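Local coordinates for DNA-binding protein reb1 (Schizosaccharomyces pombe, PDB 5EYB) that binds specific sites in the ribosomal DNA spacer and upstream of many genes, and helps terminate transcription by RNA polymerase I, at residues Trp289-Ile294 and Lys347-Asp352; Asp296-Asn301 and Leu340-Ala345; Trp120-Phe125 and Arg163-Phe168. All coordinates share one frame; numbering follows the deposited sequence.

Contact 1: Trp289-Ile294 and Lys347-Asp352; sequences WLLERI and KSAIDD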
# COMPACT_ATOMS: atom_id res chain seq x y z
N TRP A 289 -30.88 9.94 15.43
CA TRP A 289 -30.55 10.85 14.34
C TRP A 289 -30.11 10.09 13.10
O TRP A 289 -30.52 10.41 11.98
CB TRP A 289 -29.46 11.83 14.77
CG TRP A 289 -29.01 12.74 13.66
CD1 TRP A 289 -29.54 13.95 13.32
CD2 TRP A 289 -27.94 12.49 12.74
NE1 TRP A 289 -28.87 14.47 12.24
CE2 TRP A 289 -27.88 13.60 11.87
CE3 TRP A 289 -27.03 11.45 12.56
CZ2 TRP A 289 -26.94 13.69 10.84
CZ3 TRP A 289 -26.10 11.54 11.55
CH2 TRP A 289 -26.06 12.65 10.70
N LEU A 290 -29.27 9.08 13.30
CA LEU A 290 -28.77 8.27 12.20
C LEU A 290 -29.90 7.51 11.52
O LEU A 290 -30.02 7.53 10.29
CB LEU A 290 -27.70 7.29 12.68
CG LEU A 290 -27.11 6.37 11.62
CD1 LEU A 290 -26.56 7.17 10.45
CD2 LEU A 290 -26.02 5.49 12.22
N LEU A 291 -30.73 6.84 12.31
CA LEU A 291 -31.84 6.07 11.76
C LEU A 291 -32.88 6.97 11.11
O LEU A 291 -33.55 6.58 10.16
CB LEU A 291 -32.49 5.22 12.85
CG LEU A 291 -31.63 4.09 13.43
CD1 LEU A 291 -32.41 3.30 14.47
CD2 LEU A 291 -31.11 3.18 12.33
N GLU A 292 -33.02 8.19 11.63
CA GLU A 292 -33.96 9.15 11.05
C GLU A 292 -33.44 9.69 9.73
O GLU A 292 -34.20 9.88 8.78
CB GLU A 292 -34.23 10.29 12.02
CG GLU A 292 -35.24 9.95 13.10
CD GLU A 292 -35.46 11.08 14.08
OE1 GLU A 292 -34.50 11.85 14.32
OE2 GLU A 292 -36.59 11.21 14.59
N ARG A 293 -32.14 9.96 9.67
CA ARG A 293 -31.53 10.45 8.44
C ARG A 293 -31.54 9.36 7.38
O ARG A 293 -31.65 9.64 6.19
CB ARG A 293 -30.10 10.94 8.71
N ILE A 294 -31.43 8.11 7.81
CA ILE A 294 -31.51 6.98 6.89
C ILE A 294 -32.95 6.78 6.43
O ILE A 294 -33.21 6.56 5.24
CB ILE A 294 -30.98 5.69 7.54
CG1 ILE A 294 -29.46 5.76 7.70
CG2 ILE A 294 -31.37 4.48 6.72
CD1 ILE A 294 -28.85 4.54 8.35
N LYS A 347 -38.41 2.60 10.70
CA LYS A 347 -39.42 3.44 11.34
C LYS A 347 -39.78 2.91 12.72
O LYS A 347 -40.00 3.68 13.65
CB LYS A 347 -40.68 3.54 10.47
N SER A 348 -39.83 1.59 12.85
CA SER A 348 -40.11 0.96 14.13
C SER A 348 -38.95 1.14 15.10
O SER A 348 -39.15 1.35 16.30
CB SER A 348 -40.40 -0.53 13.95
OG SER A 348 -40.55 -1.18 15.21
N ALA A 349 -37.73 1.06 14.57
CA ALA A 349 -36.52 1.22 15.37
C ALA A 349 -36.44 2.61 15.98
O ALA A 349 -36.06 2.78 17.13
CB ALA A 349 -35.29 0.93 14.54
N ILE A 350 -36.81 3.61 15.18
CA ILE A 350 -36.80 5.00 15.63
C ILE A 350 -37.83 5.21 16.74
O ILE A 350 -37.53 5.81 17.77
CB ILE A 350 -37.09 5.97 14.47
CG1 ILE A 350 -36.03 5.84 13.38
CG2 ILE A 350 -37.14 7.40 14.98
CD1 ILE A 350 -36.36 6.60 12.12
N ASP A 351 -39.04 4.72 16.51
CA ASP A 351 -40.13 4.86 17.46
C ASP A 351 -39.81 4.19 18.80
O ASP A 351 -40.12 4.74 19.86
CB ASP A 351 -41.43 4.29 16.88
CG ASP A 351 -41.97 5.12 15.74
OD1 ASP A 351 -41.19 5.88 15.12
OD2 ASP A 351 -43.19 5.03 15.45
N ASP A 352 -39.19 3.01 18.75
CA ASP A 352 -38.82 2.30 19.97
C ASP A 352 -37.69 3.02 20.70
O ASP A 352 -37.60 2.97 21.93
CB ASP A 352 -38.40 0.86 19.66
CG ASP A 352 -39.58 -0.02 19.26
OD1 ASP A 352 -40.73 0.32 19.62
OD2 ASP A 352 -39.35 -1.05 18.60
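In the C-terminal helical part of the protein, helix 284-299 packs against the last helix, 342-356, through L291, E292, A349 and I350. The segments 289-294 and 347-352 run roughly antiparallel, at 149° between their directions, with axes 9.4 Å apart at closest approach. L291 and I350 have the nearest pair of CA atoms. I350 supplies most of the contact from its own helix and lies against the backbone as well as the side chains of the other. Its CG1 sits 3.6 Å from CB of L291, and its CD1 reaches the peptide of L291, 3.4 Å from L291 O. CG1 of I350 stands anti to its carbonyl carbon (chi1 -61°), which sends that longer branch to the turn at L291, while the CG2 methyl is turned to the side chain of E292. There the aliphatic stem of E292 crosses the isoleucine obliquely, its CG 3.7 Å from I350 CD1. Beside this pair, CD1 of L291 meets the CB methyl of A349 at 3.7 Å; Y337 of the short helix 336-339 touches both L291 and A349. On another face of helix 284-299, L290 and I294 pack on helices 307-314 and 320-333. No hydrogen bond joins the two segments, so their mutual hold rests on apolar fit, with the glutamate contributing chiefly its CG at the exposed margin.

Contact 2: Asp296-Asn301 and Leu340-Ala345; sequences DSLLNN and LPLLEA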
# COMPACT_ATOMS: atom_id res chain seq x y z
N ASP A 296 -35.20 8.98 6.14
CA ASP A 296 -35.52 10.02 5.18
C ASP A 296 -35.06 9.61 3.78
O ASP A 296 -35.77 9.83 2.80
CB ASP A 296 -34.87 11.36 5.57
CG ASP A 296 -35.55 12.02 6.75
OD1 ASP A 296 -36.71 11.67 7.05
OD2 ASP A 296 -34.92 12.90 7.38
N SER A 297 -33.88 9.01 3.71
CA SER A 297 -33.35 8.55 2.43
C SER A 297 -34.11 7.33 1.92
O SER A 297 -34.17 7.09 0.71
CB SER A 297 -31.86 8.23 2.55
OG SER A 297 -31.34 7.78 1.32
N LEU A 298 -34.68 6.56 2.83
CA LEU A 298 -35.47 5.40 2.45
C LEU A 298 -36.82 5.82 1.86
O LEU A 298 -37.31 5.21 0.91
CB LEU A 298 -35.68 4.46 3.65
CG LEU A 298 -34.45 3.70 4.15
CD1 LEU A 298 -34.79 2.89 5.40
CD2 LEU A 298 -33.91 2.78 3.07
N LEU A 299 -37.40 6.88 2.41
CA LEU A 299 -38.70 7.37 1.93
C LEU A 299 -38.58 8.30 0.73
O LEU A 299 -39.11 8.00 -0.35
CB LEU A 299 -39.44 8.10 3.06
CG LEU A 299 -40.16 7.23 4.09
CD1 LEU A 299 -40.93 8.10 5.06
CD2 LEU A 299 -41.08 6.25 3.40
N ASN A 300 -37.90 9.43 0.91
CA ASN A 300 -37.79 10.44 -0.13
C ASN A 300 -37.16 9.90 -1.41
O ASN A 300 -37.77 9.95 -2.48
CB ASN A 300 -37.00 11.65 0.39
CG ASN A 300 -37.68 12.32 1.57
OD1 ASN A 300 -38.90 12.25 1.72
ND2 ASN A 300 -36.88 12.96 2.41
N ASN A 301 -35.94 9.37 -1.29
CA ASN A 301 -35.32 8.68 -2.41
C ASN A 301 -35.98 7.32 -2.63
O ASN A 301 -36.91 6.95 -1.91
CB ASN A 301 -33.82 8.49 -2.18
CG ASN A 301 -33.05 9.79 -2.28
OD1 ASN A 301 -32.72 10.24 -3.38
ND2 ASN A 301 -32.76 10.39 -1.14
N LEU A 340 -39.59 -6.73 10.72
CA LEU A 340 -40.12 -5.97 9.60
C LEU A 340 -39.10 -5.79 8.48
O LEU A 340 -37.90 -5.91 8.72
CB LEU A 340 -40.61 -4.61 10.08
CG LEU A 340 -41.69 -4.64 11.17
CD1 LEU A 340 -41.89 -3.26 11.78
CD2 LEU A 340 -42.99 -5.19 10.62
N PRO A 341 -39.57 -5.51 7.26
CA PRO A 341 -38.68 -5.13 6.16
C PRO A 341 -37.91 -3.85 6.48
O PRO A 341 -38.32 -3.11 7.37
CB PRO A 341 -39.64 -4.90 4.98
CG PRO A 341 -40.83 -5.74 5.31
CD PRO A 341 -40.97 -5.68 6.80
N LEU A 342 -36.82 -3.61 5.76
CA LEU A 342 -35.91 -2.49 6.03
C LEU A 342 -36.61 -1.16 6.29
O LEU A 342 -36.26 -0.45 7.24
CB LEU A 342 -34.93 -2.33 4.86
CG LEU A 342 -33.94 -1.17 4.94
CD1 LEU A 342 -33.09 -1.25 6.19
CD2 LEU A 342 -33.07 -1.13 3.69
N LEU A 343 -37.58 -0.81 5.46
CA LEU A 343 -38.28 0.46 5.60
C LEU A 343 -39.02 0.56 6.93
O LEU A 343 -38.73 1.43 7.74
CB LEU A 343 -39.27 0.66 4.45
CG LEU A 343 -40.01 2.00 4.47
CD1 LEU A 343 -39.02 3.15 4.37
CD2 LEU A 343 -41.05 2.08 3.36
N GLU A 344 -39.98 -0.34 7.13
CA GLU A 344 -40.81 -0.33 8.33
C GLU A 344 -40.01 -0.61 9.60
O GLU A 344 -40.31 -0.06 10.66
CB GLU A 344 -41.95 -1.34 8.20
CG GLU A 344 -42.99 -1.00 7.13
CD GLU A 344 -42.53 -1.35 5.73
OE1 GLU A 344 -41.48 -2.02 5.59
OE2 GLU A 344 -43.21 -0.94 4.76
N ALA A 345 -39.00 -1.47 9.48
CA ALA A 345 -38.17 -1.81 10.63
C ALA A 345 -37.41 -0.59 11.13
O ALA A 345 -37.24 -0.41 12.33
CB ALA A 345 -37.20 -2.92 10.28
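L298 packs against both L342 and L343, where the end of helix 284-299 meets the start of helix 342-356. This is the tighter part of the contact. CB of L298 lies 3.7 Å from L343 CD1, and its CD2 meets L342 CD2 at 4.0 Å, the side chains of L298 and L342 crossing at about a right angle. L298 itself is buried. Both leucines of the later helix, in the first turn after the N-cap P341, hold CG anti to the backbone N (chi1 177° for L342 and -178° for L343), and their methyl ends thereby reach L298 although neither CB points straight at the other segment. F327 and K331 of helix 320-333, together with Y337, also touch L342.

The solvent side is thinner. L299 is exposed and adds a single branch, its CD2 lying 3.8 Å from L343 CD1; these two side chains also cross at nearly 90°. L343 therefore bridges the two regions, mainly through CD1, which meets both L298 and L299. The arrangement is that of an apolar helix-to-helix junction in an all-helical fold, with leucines from the C-terminal end of one helix packed on the first turn of another.

Contact 3: Trp120-Phe125 and Arg163-Phe168; sequences WSEYQF and RAYNPF. With nucleotides of chain C.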
# COMPACT_ATOMS: atom_id res chain seq x y z
N TRP A 120 33.03 -12.16 -14.17
CA TRP A 120 31.64 -12.37 -14.54
C TRP A 120 30.98 -11.06 -14.97
O TRP A 120 31.45 -9.97 -14.62
CB TRP A 120 30.85 -12.97 -13.37
CG TRP A 120 31.20 -14.40 -13.07
CD1 TRP A 120 32.15 -15.17 -13.68
CD2 TRP A 120 30.59 -15.23 -12.07
NE1 TRP A 120 32.17 -16.42 -13.13
CE2 TRP A 120 31.22 -16.49 -12.13
CE3 TRP A 120 29.58 -15.03 -11.13
CZ2 TRP A 120 30.87 -17.55 -11.29
CZ3 TRP A 120 29.23 -16.08 -10.29
CH2 TRP A 120 29.88 -17.32 -10.38
N SER A 121 29.91 -11.18 -15.74
CA SER A 121 29.04 -10.05 -16.02
C SER A 121 27.95 -10.03 -14.97
O SER A 121 27.74 -11.02 -14.27
CB SER A 121 28.45 -10.15 -17.42
OG SER A 121 27.65 -11.31 -17.55
N GLU A 122 27.24 -8.91 -14.84
CA GLU A 122 26.18 -8.80 -13.85
C GLU A 122 25.05 -9.76 -14.18
O GLU A 122 24.33 -10.23 -13.30
CB GLU A 122 25.66 -7.37 -13.74
CG GLU A 122 24.67 -7.15 -12.60
CD GLU A 122 24.34 -5.69 -12.37
OE1 GLU A 122 25.28 -4.88 -12.27
OE2 GLU A 122 23.13 -5.37 -12.29
N TYR A 123 24.88 -10.06 -15.47
CA TYR A 123 23.89 -11.03 -15.89
C TYR A 123 24.27 -12.42 -15.40
O TYR A 123 23.44 -13.14 -14.84
CB TYR A 123 23.72 -11.03 -17.41
CG TYR A 123 22.63 -11.95 -17.90
CD1 TYR A 123 21.29 -11.62 -17.71
CD2 TYR A 123 22.93 -13.14 -18.55
CE1 TYR A 123 20.28 -12.46 -18.16
CE2 TYR A 123 21.93 -13.98 -19.00
CZ TYR A 123 20.61 -13.64 -18.80
OH TYR A 123 19.61 -14.48 -19.24
N GLN A 124 25.53 -12.80 -15.61
CA GLN A 124 26.04 -14.08 -15.13
C GLN A 124 25.90 -14.20 -13.62
O GLN A 124 25.62 -15.28 -13.09
CB GLN A 124 27.50 -14.27 -15.54
CG GLN A 124 27.69 -14.74 -16.97
CD GLN A 124 29.15 -14.98 -17.31
OE1 GLN A 124 30.02 -14.17 -16.98
NE2 GLN A 124 29.42 -16.10 -17.97
N PHE A 125 26.09 -13.08 -12.93
CA PHE A 125 25.94 -13.04 -11.48
C PHE A 125 24.52 -13.40 -11.06
O PHE A 125 24.32 -14.20 -10.15
CB PHE A 125 26.32 -11.66 -10.94
CG PHE A 125 26.10 -11.50 -9.47
CD1 PHE A 125 26.98 -12.07 -8.56
CD2 PHE A 125 25.02 -10.79 -8.99
CE1 PHE A 125 26.78 -11.92 -7.19
CE2 PHE A 125 24.82 -10.64 -7.62
CZ PHE A 125 25.70 -11.21 -6.73
N ARG A 163 16.26 -10.61 -4.86
CA ARG A 163 15.24 -9.76 -5.45
C ARG A 163 15.89 -8.65 -6.28
O ARG A 163 15.40 -8.30 -7.35
CB ARG A 163 14.33 -9.16 -4.37
CG ARG A 163 13.08 -8.49 -4.91
CD ARG A 163 12.02 -8.31 -3.84
NE ARG A 163 11.38 -9.56 -3.45
CZ ARG A 163 11.68 -10.26 -2.37
NH1 ARG A 163 12.64 -9.84 -1.54
NH2 ARG A 163 11.04 -11.39 -2.09
N ALA A 164 17.00 -8.12 -5.78
CA ALA A 164 17.68 -7.00 -6.43
C ALA A 164 18.52 -7.45 -7.61
O ALA A 164 18.76 -6.69 -8.54
CB ALA A 164 18.55 -6.25 -5.43
N TYR A 165 18.98 -8.70 -7.56
CA TYR A 165 19.80 -9.26 -8.64
C TYR A 165 19.17 -10.53 -9.18
O TYR A 165 19.40 -11.62 -8.67
CB TYR A 165 21.22 -9.53 -8.15
CG TYR A 165 21.94 -8.29 -7.69
CD1 TYR A 165 21.84 -7.86 -6.37
CD2 TYR A 165 22.71 -7.55 -8.57
CE1 TYR A 165 22.50 -6.72 -5.94
CE2 TYR A 165 23.37 -6.40 -8.15
CZ TYR A 165 23.26 -6.00 -6.84
OH TYR A 165 23.91 -4.86 -6.42
N ASN A 166 18.36 -10.37 -10.23
CA ASN A 166 17.65 -11.48 -10.83
C ASN A 166 17.82 -11.47 -12.34
O ASN A 166 18.09 -10.42 -12.93
CB ASN A 166 16.16 -11.42 -10.46
CG ASN A 166 15.50 -10.14 -10.91
OD1 ASN A 166 14.95 -10.06 -12.01
ND2 ASN A 166 15.56 -9.11 -10.07
N PRO A 167 17.70 -12.65 -12.98
CA PRO A 167 17.84 -12.77 -14.43
C PRO A 167 16.54 -12.48 -15.18
O PRO A 167 16.53 -12.39 -16.41
CB PRO A 167 18.25 -14.23 -14.62
CG PRO A 167 17.55 -14.93 -13.51
CD PRO A 167 17.55 -13.97 -12.34
N PHE A 168 15.44 -12.34 -14.44
CA PHE A 168 14.13 -12.10 -15.04
C PHE A 168 13.98 -10.64 -15.43
O PHE A 168 14.73 -9.78 -14.98
CB PHE A 168 13.03 -12.52 -14.07
CG PHE A 168 13.27 -13.85 -13.41
CD1 PHE A 168 12.98 -15.03 -14.07
CD2 PHE A 168 13.79 -13.92 -12.12
CE1 PHE A 168 13.21 -16.26 -13.46
CE2 PHE A 168 14.02 -15.14 -11.51
CZ PHE A 168 13.73 -16.31 -12.18
P DC C 16 13.67 -5.57 -0.08
OP1 DC C 16 14.89 -4.84 0.32
OP2 DC C 16 13.78 -6.76 -0.95
O5' DC C 16 12.89 -6.02 1.24
C5' DC C 16 12.45 -5.05 2.16
C4' DC C 16 11.69 -5.72 3.28
O4' DC C 16 10.45 -6.25 2.76
C3' DC C 16 12.43 -6.90 3.92
O3' DC C 16 12.37 -6.82 5.33
C2' DC C 16 11.66 -8.12 3.41
C1' DC C 16 10.26 -7.55 3.24
N1 DC C 16 9.46 -8.32 2.27
C2 DC C 16 8.32 -9.00 2.70
O2 DC C 16 7.99 -8.92 3.88
N3 DC C 16 7.61 -9.71 1.79
C4 DC C 16 8.01 -9.76 0.52
N4 DC C 16 7.27 -10.48 -0.34
C5 DC C 16 9.17 -9.08 0.07
C6 DC C 16 9.87 -8.39 0.97
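Aromatic packing joins F125 to Y165 in an offset edge-to-face pair, the edge of F125 turned to the face of Y165 with the planes at 89° and the centroids 5.4 Å apart. CE2 of F125 makes the nearest approach, 3.7 Å from Y165 CG. The phenylalanine CG lies anti to its backbone N (chi1 176°), which carries the ring across to Y165; F125 also has an edge-to-face partner in F141. Looser apolar contact follows at the surface, where CE1 of Y123 stands 4.4 Å from P167 CB.

These residues belong to a Myb-associated domain of the helix-turn-helix clan, and they bring the start of helix 122-129 against the chain leaving helix 154-164. V111 of helix 101-116 touches both F125 and Y165.

Hydrogen bonds organise each segment separately. S121 and Q124 form a capping box: Q124 N donates to S121 OG and S121 N to Q124 OE1, both at 3.2 Å. Beyond the other helix, N166 ND2 gives a weak bond to R163 O.

Contact with DNA comes from R163. A weak hydrogen bond of 3.3 Å runs from R163 NH1 to OP2 of DC16 of chain C. C5 of that cytosine base lies over one face of the guanidinium, 3.6 Å above its plane. A leucine here would probably lose the weak bond and positive charge offered to this phosphate, and the flat group that C5 of the base lies against.

Contacts 1 and 2 hold the same two helices, 284-299 and 342-356, with centres 9 Å apart; contact 2 is nested within the loop that contact 1 closes, and L340 CD1 touches S348 CB between them at 3.8 Å. Contact 1 is the more buried; contact 2, at the helix ends, is only partly so. Both are mainly aliphatic and lack hydrogen bonds between their segments. Contact 3 is a surface contact on the opposite side of the chain's centre, about 65 Å from contact 1 between centres. It relies on aromatic rings and includes an arginine on the DNA, whereas contacts 1 and 2 stay about 16 and 18 Å from the nucleic acid at their nearest atoms.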